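Local structure of diacylglycerol O-acyltransferase (Marinobacter hydrocarbonoclasticus, 6CHJ) at residues 252-257 / 263-268; 320-325 / 450-455. The protein probably transfers acyl groups from acyl-CoA to diacylglycerol and to long-chain alcohols, making triacylglycerols and wax esters. All coordinates share one frame; numbering follows the deposited sequence.

Interaction 1: residues 252-257 / 263-268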
ATOM      1  N   ARG B 252     -32.068   9.423  19.935  1.00 63.93           N
ATOM      2  CA  ARG B 252     -32.645   9.578  21.268  1.00 68.46           C
ATOM      3  C   ARG B 252     -34.172   9.484  21.227  1.00 68.83           C
ATOM      4  O   ARG B 252     -34.783   8.879  22.114  1.00 66.89           O
ATOM      5  CB  ARG B 252     -32.199  10.901  21.887  1.00 66.05           C
ATOM      6  CG  ARG B 252     -31.143  10.729  22.958  1.00 69.11           C
ATOM      7  CD  ARG B 252     -30.802  12.063  23.586  1.00 77.94           C
ATOM      8  NE  ARG B 252     -29.508  12.595  23.154  1.00 74.43           N
ATOM      9  CZ  ARG B 252     -29.365  13.578  22.269  1.00 74.74           C
ATOM     10  NH1 ARG B 252     -30.432  14.128  21.705  1.00 79.11           N
ATOM     11  NH2 ARG B 252     -28.156  14.012  21.945  1.00 78.99           N
ATOM     12  N   ALA B 253     -34.802  10.058  20.195  1.00 66.13           N
ATOM     13  CA  ALA B 253     -36.246   9.909  20.040  1.00 67.35           C
ATOM     14  C   ALA B 253     -36.653   8.441  20.054  1.00 66.29           C
ATOM     15  O   ALA B 253     -37.670   8.074  20.655  1.00 67.93           O
ATOM     16  CB  ALA B 253     -36.708  10.578  18.746  1.00 62.98           C
ATOM     17  N   VAL B 254     -35.854   7.577  19.425  1.00 59.57           N
ATOM     18  CA  VAL B 254     -36.188   6.162  19.430  1.00 59.71           C
ATOM     19  C   VAL B 254     -35.944   5.573  20.817  1.00 64.77           C
ATOM     20  O   VAL B 254     -36.664   4.661  21.250  1.00 64.40           O
ATOM     21  CB  VAL B 254     -35.401   5.447  18.315  1.00 59.29           C
ATOM     22  CG1 VAL B 254     -35.580   3.905  18.373  1.00 52.58           C
ATOM     23  CG2 VAL B 254     -35.830   6.006  16.961  1.00 53.45           C
ATOM     24  N   CYS B 255     -34.969   6.116  21.554  1.00 60.69           N
ATOM     25  CA  CYS B 255     -34.709   5.654  22.916  1.00 64.88           C
ATOM     26  C   CYS B 255     -35.911   5.874  23.817  1.00 70.73           C
ATOM     27  O   CYS B 255     -36.315   4.977  24.568  1.00 68.63           O
ATOM     28  CB  CYS B 255     -33.510   6.386  23.500  1.00 62.41           C
ATOM     29  SG  CYS B 255     -32.007   5.778  22.880  1.00 75.85           S
ATOM     30  N   GLU B 256     -36.459   7.091  23.792  1.00 67.95           N
ATOM     31  CA  GLU B 256     -37.557   7.430  24.685  1.00 72.26           C
ATOM     32  C   GLU B 256     -38.781   6.588  24.365  1.00 66.66           C
ATOM     33  O   GLU B 256     -39.406   6.021  25.265  1.00 69.28           O
ATOM     34  CB  GLU B 256     -37.863   8.930  24.583  1.00 73.83           C
ATOM     35  CG  GLU B 256     -36.911   9.795  25.406  1.00 71.85           C
ATOM     36  CD  GLU B 256     -36.266  10.915  24.613  1.00 82.52           C
ATOM     37  OE1 GLU B 256     -35.034  11.096  24.748  1.00 84.80           O
ATOM     38  OE2 GLU B 256     -36.980  11.626  23.862  1.00 85.13           O
ATOM     39  N   ALA B 257     -39.103   6.460  23.074  1.00 67.40           N
ATOM     40  CA  ALA B 257     -40.270   5.692  22.655  1.00 62.59           C
ATOM     41  C   ALA B 257     -40.225   4.272  23.189  1.00 64.01           C
ATOM     42  O   ALA B 257     -41.236   3.741  23.657  1.00 71.31           O
ATOM     43  CB  ALA B 257     -40.367   5.683  21.129  1.00 61.30           C
ATOM     44  N   ASN B 263     -26.814   3.405  23.407  1.00 58.14           N
ATOM     45  CA  ASN B 263     -26.003   2.239  23.064  1.00 58.13           C
ATOM     46  C   ASN B 263     -26.857   1.084  22.554  1.00 59.53           C
ATOM     47  O   ASN B 263     -26.430   0.339  21.663  1.00 53.38           O
ATOM     48  CB  ASN B 263     -25.175   1.791  24.268  1.00 56.78           C
ATOM     49  CG  ASN B 263     -23.748   2.296  24.209  1.00 70.08           C
ATOM     50  OD1 ASN B 263     -22.797   1.508  24.164  1.00 78.64           O
ATOM     51  ND2 ASN B 263     -23.585   3.620  24.206  1.00 67.81           N
ATOM     52  N   ASP B 264     -28.059   0.904  23.116  1.00 58.37           N
ATOM     53  CA  ASP B 264     -28.930  -0.178  22.664  1.00 54.85           C
ATOM     54  C   ASP B 264     -29.361   0.043  21.219  1.00 54.81           C
ATOM     55  O   ASP B 264     -29.279  -0.869  20.390  1.00 55.24           O
ATOM     56  CB  ASP B 264     -30.167  -0.294  23.564  1.00 64.71           C
ATOM     57  CG  ASP B 264     -29.824  -0.639  25.003  1.00 66.02           C
ATOM     58  OD1 ASP B 264     -29.072  -1.613  25.230  1.00 66.72           O
ATOM     59  OD2 ASP B 264     -30.308   0.076  25.908  1.00 69.89           O
ATOM     60  N   VAL B 265     -29.837   1.249  20.899  1.00 49.74           N
ATOM     61  CA  VAL B 265     -30.344   1.500  19.551  1.00 55.25           C
ATOM     62  C   VAL B 265     -29.237   1.310  18.515  1.00 54.23           C
ATOM     63  O   VAL B 265     -29.443   0.685  17.465  1.00 50.47           O
ATOM     64  CB  VAL B 265     -30.963   2.907  19.461  1.00 57.13           C
ATOM     65  CG1 VAL B 265     -31.326   3.227  18.007  1.00 52.51           C
ATOM     66  CG2 VAL B 265     -32.177   3.026  20.379  1.00 53.13           C
ATOM     67  N   VAL B 266     -28.047   1.839  18.794  1.00 51.20           N
ATOM     68  CA  VAL B 266     -26.959   1.751  17.834  1.00 51.70           C
ATOM     69  C   VAL B 266     -26.517   0.300  17.644  1.00 54.23           C
ATOM     70  O   VAL B 266     -26.147  -0.112  16.531  1.00 51.39           O
ATOM     71  CB  VAL B 266     -25.812   2.663  18.298  1.00 53.51           C
ATOM     72  CG1 VAL B 266     -24.667   2.512  17.388  1.00 61.01           C
ATOM     73  CG2 VAL B 266     -26.265   4.134  18.330  1.00 53.02           C
ATOM     74  N   THR B 267     -26.577  -0.507  18.705  1.00 51.80           N
ATOM     75  CA  THR B 267     -26.297  -1.934  18.563  1.00 50.83           C
ATOM     76  C   THR B 267     -27.389  -2.618  17.750  1.00 49.73           C
ATOM     77  O   THR B 267     -27.107  -3.510  16.940  1.00 48.45           O
ATOM     78  CB  THR B 267     -26.156  -2.577  19.944  1.00 54.05           C
ATOM     79  OG1 THR B 267     -25.066  -1.953  20.646  1.00 55.94           O
ATOM     80  CG2 THR B 267     -25.879  -4.080  19.818  1.00 50.80           C
ATOM     81  N   ALA B 268     -28.641  -2.202  17.960  1.00 48.71           N
ATOM     82  CA  ALA B 268     -29.757  -2.693  17.159  1.00 49.93           C
ATOM     83  C   ALA B 268     -29.610  -2.297  15.695  1.00 44.48           C
ATOM     84  O   ALA B 268     -29.926  -3.085  14.796  1.00 45.90           O
ATOM     85  CB  ALA B 268     -31.077  -2.152  17.726  1.00 53.26           C
TER
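Val265 holds its CG1 anti to the backbone N (chi1 173°), which sends CG2 to the position beside that nitrogen and out toward helix 248-258. There this methyl meets two neighbours. Cys255, with SG anti to its own carbonyl carbon (chi1 -77°), brings the sulfur to 3.7 Å from Val265 CG2. Val254 adds its CG1 methyl at 4.0 Å from the same Val265 CG2, the two valine side chains meeting at a slant. One methyl therefore touches both consecutive residues of the other helix. The contact joins two consecutive helices, 248-258 and 262-280, linked by a short loop and packed side against side. Backbones come nearest at Cys255 and Val265, whose CA atoms are 6.9 Å apart. Thr260 in the loop touches both Cys255 and Val265, and Leu446 of helix 437-453 packs on both valines, so the loop and helix 437-453 both pack against the contact. Within the second helix, Thr267 OG1 donates to Asn263 O, one turn back, at 2.9 Å; the oxygen also accepts the backbone Thr267 N, and the hydroxyl is satisfied within its own helix. With two methyls and a sulfur as its touching groups, the buried contact is held by van der Waals forces, where fit rather than polar direction sets the geometry.

Interaction 2: residues 320-325 / 450-455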
ATOM      1  N   GLN B 320     -37.403 -11.083  13.529  1.00 70.21           N
ATOM      2  CA  GLN B 320     -37.841 -10.331  12.352  1.00 70.55           C
ATOM      3  C   GLN B 320     -38.337  -8.923  12.667  1.00 67.92           C
ATOM      4  O   GLN B 320     -37.957  -7.969  11.990  1.00 68.34           O
ATOM      5  CB  GLN B 320     -38.932 -11.094  11.602  1.00 72.60           C
ATOM      6  CG  GLN B 320     -39.140 -10.541  10.213  1.00 76.36           C
ATOM      7  CD  GLN B 320     -40.042 -11.404   9.362  1.00 92.50           C
ATOM      8  OE1 GLN B 320     -40.209 -12.594   9.638  1.00 97.79           O
ATOM      9  NE2 GLN B 320     -40.634 -10.812   8.320  1.00 87.27           N
ATOM     10  N   GLU B 321     -39.197  -8.760  13.658  1.00 68.31           N
ATOM     11  CA  GLU B 321     -39.658  -7.413  13.957  1.00 68.05           C
ATOM     12  C   GLU B 321     -38.561  -6.612  14.654  1.00 66.17           C
ATOM     13  O   GLU B 321     -37.779  -7.139  15.456  1.00 60.96           O
ATOM     14  CB  GLU B 321     -40.930  -7.432  14.816  1.00 71.55           C
ATOM     15  CG  GLU B 321     -41.755  -6.151  14.661  1.00 73.12           C
ATOM     16  CD  GLU B 321     -42.294  -5.639  15.987  1.00 82.25           C
ATOM     17  OE1 GLU B 321     -42.176  -6.371  17.002  1.00 81.30           O
ATOM     18  OE2 GLU B 321     -42.829  -4.501  16.017  1.00 89.24           O
ATOM     19  N   ALA B 322     -38.521  -5.317  14.340  1.00 63.15           N
ATOM     20  CA  ALA B 322     -37.436  -4.467  14.812  1.00 60.49           C
ATOM     21  C   ALA B 322     -37.568  -4.166  16.304  1.00 60.15           C
ATOM     22  O   ALA B 322     -36.572  -4.199  17.040  1.00 58.38           O
ATOM     23  CB  ALA B 322     -37.403  -3.183  13.981  1.00 53.91           C
ATOM     24  N   GLY B 323     -38.781  -3.855  16.770  1.00 64.09           N
ATOM     25  CA  GLY B 323     -38.965  -3.582  18.190  1.00 60.26           C
ATOM     26  C   GLY B 323     -38.653  -4.786  19.062  1.00 53.27           C
ATOM     27  O   GLY B 323     -38.072  -4.655  20.139  1.00 57.76           O
ATOM     28  N   GLU B 324     -39.022  -5.973  18.601  1.00 51.92           N
ATOM     29  CA  GLU B 324     -38.658  -7.190  19.311  1.00 59.66           C
ATOM     30  C   GLU B 324     -37.135  -7.338  19.400  1.00 62.37           C
ATOM     31  O   GLU B 324     -36.581  -7.605  20.480  1.00 55.17           O
ATOM     32  CB  GLU B 324     -39.291  -8.383  18.601  1.00 60.05           C
ATOM     33  CG  GLU B 324     -39.371  -9.634  19.431  1.00 59.10           C
ATOM     34  CD  GLU B 324     -39.741 -10.835  18.598  1.00 61.77           C
ATOM     35  OE1 GLU B 324     -39.386 -11.972  19.000  1.00 63.88           O
ATOM     36  OE2 GLU B 324     -40.373 -10.639  17.532  1.00 66.06           O
ATOM     37  N   ARG B 325     -36.440  -7.127  18.270  1.00 60.29           N
ATOM     38  CA  ARG B 325     -34.987  -7.290  18.242  1.00 61.47           C
ATOM     39  C   ARG B 325     -34.286  -6.260  19.124  1.00 56.34           C
ATOM     40  O   ARG B 325     -33.386  -6.614  19.897  1.00 52.95           O
ATOM     41  CB  ARG B 325     -34.466  -7.212  16.810  1.00 55.69           C
ATOM     42  CG  ARG B 325     -33.153  -7.970  16.636  1.00 61.48           C
ATOM     43  CD  ARG B 325     -32.607  -7.891  15.221  1.00 53.88           C
ATOM     44  NE  ARG B 325     -33.656  -8.139  14.242  1.00 64.13           N
ATOM     45  CZ  ARG B 325     -34.152  -7.212  13.429  1.00 63.48           C
ATOM     46  NH1 ARG B 325     -33.696  -5.963  13.479  1.00 59.77           N
ATOM     47  NH2 ARG B 325     -35.106  -7.538  12.573  1.00 62.69           N
ATOM     48  N   GLU B 450     -38.396   3.578  13.772  1.00 61.64           N
ATOM     49  CA  GLU B 450     -39.136   4.836  13.813  1.00 64.65           C
ATOM     50  C   GLU B 450     -40.574   4.661  13.324  1.00 64.65           C
ATOM     51  O   GLU B 450     -41.506   5.189  13.935  1.00 67.76           O
ATOM     52  CB  GLU B 450     -38.422   5.891  12.997  1.00 62.70           C
ATOM     53  CG  GLU B 450     -37.304   6.613  13.708  1.00 60.29           C
ATOM     54  CD  GLU B 450     -36.518   7.398  12.694  1.00 61.57           C
ATOM     55  OE1 GLU B 450     -36.438   6.896  11.548  1.00 56.13           O
ATOM     56  OE2 GLU B 450     -36.031   8.506  13.008  1.00 62.05           O
ATOM     57  N   LEU B 451     -40.772   3.936  12.214  1.00 61.64           N
ATOM     58  CA  LEU B 451     -42.124   3.641  11.748  1.00 64.40           C
ATOM     59  C   LEU B 451     -42.913   2.897  12.814  1.00 70.60           C
ATOM     60  O   LEU B 451     -44.002   3.327  13.208  1.00 75.37           O
ATOM     61  CB  LEU B 451     -42.087   2.811  10.465  1.00 66.02           C
ATOM     62  CG  LEU B 451     -41.500   3.376   9.175  1.00 66.82           C
ATOM     63  CD1 LEU B 451     -41.016   2.240   8.277  1.00 61.98           C
ATOM     64  CD2 LEU B 451     -42.520   4.244   8.453  1.00 61.45           C
ATOM     65  N   ASN B 452     -42.356   1.785  13.310  1.00 70.93           N
ATOM     66  CA  ASN B 452     -43.041   0.926  14.273  1.00 68.74           C
ATOM     67  C   ASN B 452     -43.595   1.698  15.459  1.00 70.94           C
ATOM     68  O   ASN B 452     -44.579   1.266  16.075  1.00 70.31           O
ATOM     69  CB  ASN B 452     -42.086  -0.156  14.781  1.00 69.90           C
ATOM     70  CG  ASN B 452     -42.034  -1.365  13.865  1.00 80.04           C
ATOM     71  OD1 ASN B 452     -42.539  -1.322  12.740  1.00 76.91           O
ATOM     72  ND2 ASN B 452     -41.414  -2.455  14.340  1.00 81.41           N
ATOM     73  N   ALA B 453     -42.974   2.820  15.812  1.00 64.94           N
ATOM     74  CA  ALA B 453     -43.421   3.610  16.946  1.00 66.90           C
ATOM     75  C   ALA B 453     -44.007   4.946  16.546  1.00 68.34           C
ATOM     76  O   ALA B 453     -44.418   5.704  17.426  1.00 73.03           O
ATOM     77  CB  ALA B 453     -42.271   3.821  17.935  1.00 66.81           C
ATOM     78  N   GLY B 454     -44.031   5.266  15.253  1.00 74.21           N
ATOM     79  CA  GLY B 454     -44.705   6.448  14.746  1.00 70.70           C
ATOM     80  C   GLY B 454     -44.100   7.780  15.145  1.00 77.22           C
ATOM     81  O   GLY B 454     -44.823   8.688  15.569  1.00 74.87           O
ATOM     82  N   LEU B 455     -42.784   7.927  15.005  1.00 70.34           N
ATOM     83  CA  LEU B 455     -42.133   9.177  15.385  1.00 73.71           C
ATOM     84  C   LEU B 455     -41.979  10.128  14.198  1.00 67.18           C
ATOM     85  O   LEU B 455     -41.901   9.691  13.051  1.00 64.73           O
ATOM     86  CB  LEU B 455     -40.759   8.917  16.003  1.00 78.09           C
ATOM     87  CG  LEU B 455     -40.632   8.103  17.284  1.00 75.83           C
ATOM     88  CD1 LEU B 455     -41.708   8.515  18.247  1.00 72.88           C
ATOM     89  CD2 LEU B 455     -40.671   6.625  17.000  1.00 75.47           C
TER
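The carboxylate of Glu321 and the carboxamide of Asn452 meet at a slant, their planes 34° apart, with the ND2 corner of the amide brought to the OE2 corner of the acid. Glu321 is the N-cap of helix 322-338, and Asn452 sits in the last turn of helix 437-453, whose chain leaves through a Schellman motif: the contact joins the start of one helix to the end of another. Glu321 OE2 and Asn452 ND2 are 3.0 Å apart, but the angle is too poor for a hydrogen bond, so the pair is a close polar contact. Glu321 places CG anti to its backbone N (chi1 -156°) and bends at the next bond, which brings its end nearer to the amide; its CG also lies 3.7 Å from Asn452 ND2. The same nitrogen approaches the helix start, 4.1 Å from Ala322 CB and 3.8 Å from Gly323 N. Behind it, Ala322 packs on Glu448 and Leu449, and Tyr258 of helix 248-258 touches Asn452. Beside the cap, the Arg325 guanidinium has Glu321 O 3.9 Å above one face, displaced toward its rim, while Arg325 NE bonds to Val319 O. At the other end, Gly454 takes positive phi (68°), with Leu455 N bonding to Glu450 O and Gly454 N reaching Leu451 O at 2.8 Å.

Overall arrangement
Both contacts lie on the same side of the chain's centre, their own centres about 11 Å apart, and helix 437-453 connects them. Its residue Glu450, part of interaction 2, packs directly on Val254 of interaction 1, with Val254 CG2 3.6 Å from Glu450 CG, while its carboxylate makes a salt bridge to Arg250. Ala257 CB meets both Ala453 CB and Leu455 CD2 at 4.2 Å, so the end of helix 248-258 packs against the chain's C-terminus. Helix 322-338, which opens in interaction 2, also reaches residues 263-268: Leu326 touches Ala268. Four helices meet here; interaction 1 is buried among them, whereas interaction 2 is only partly buried.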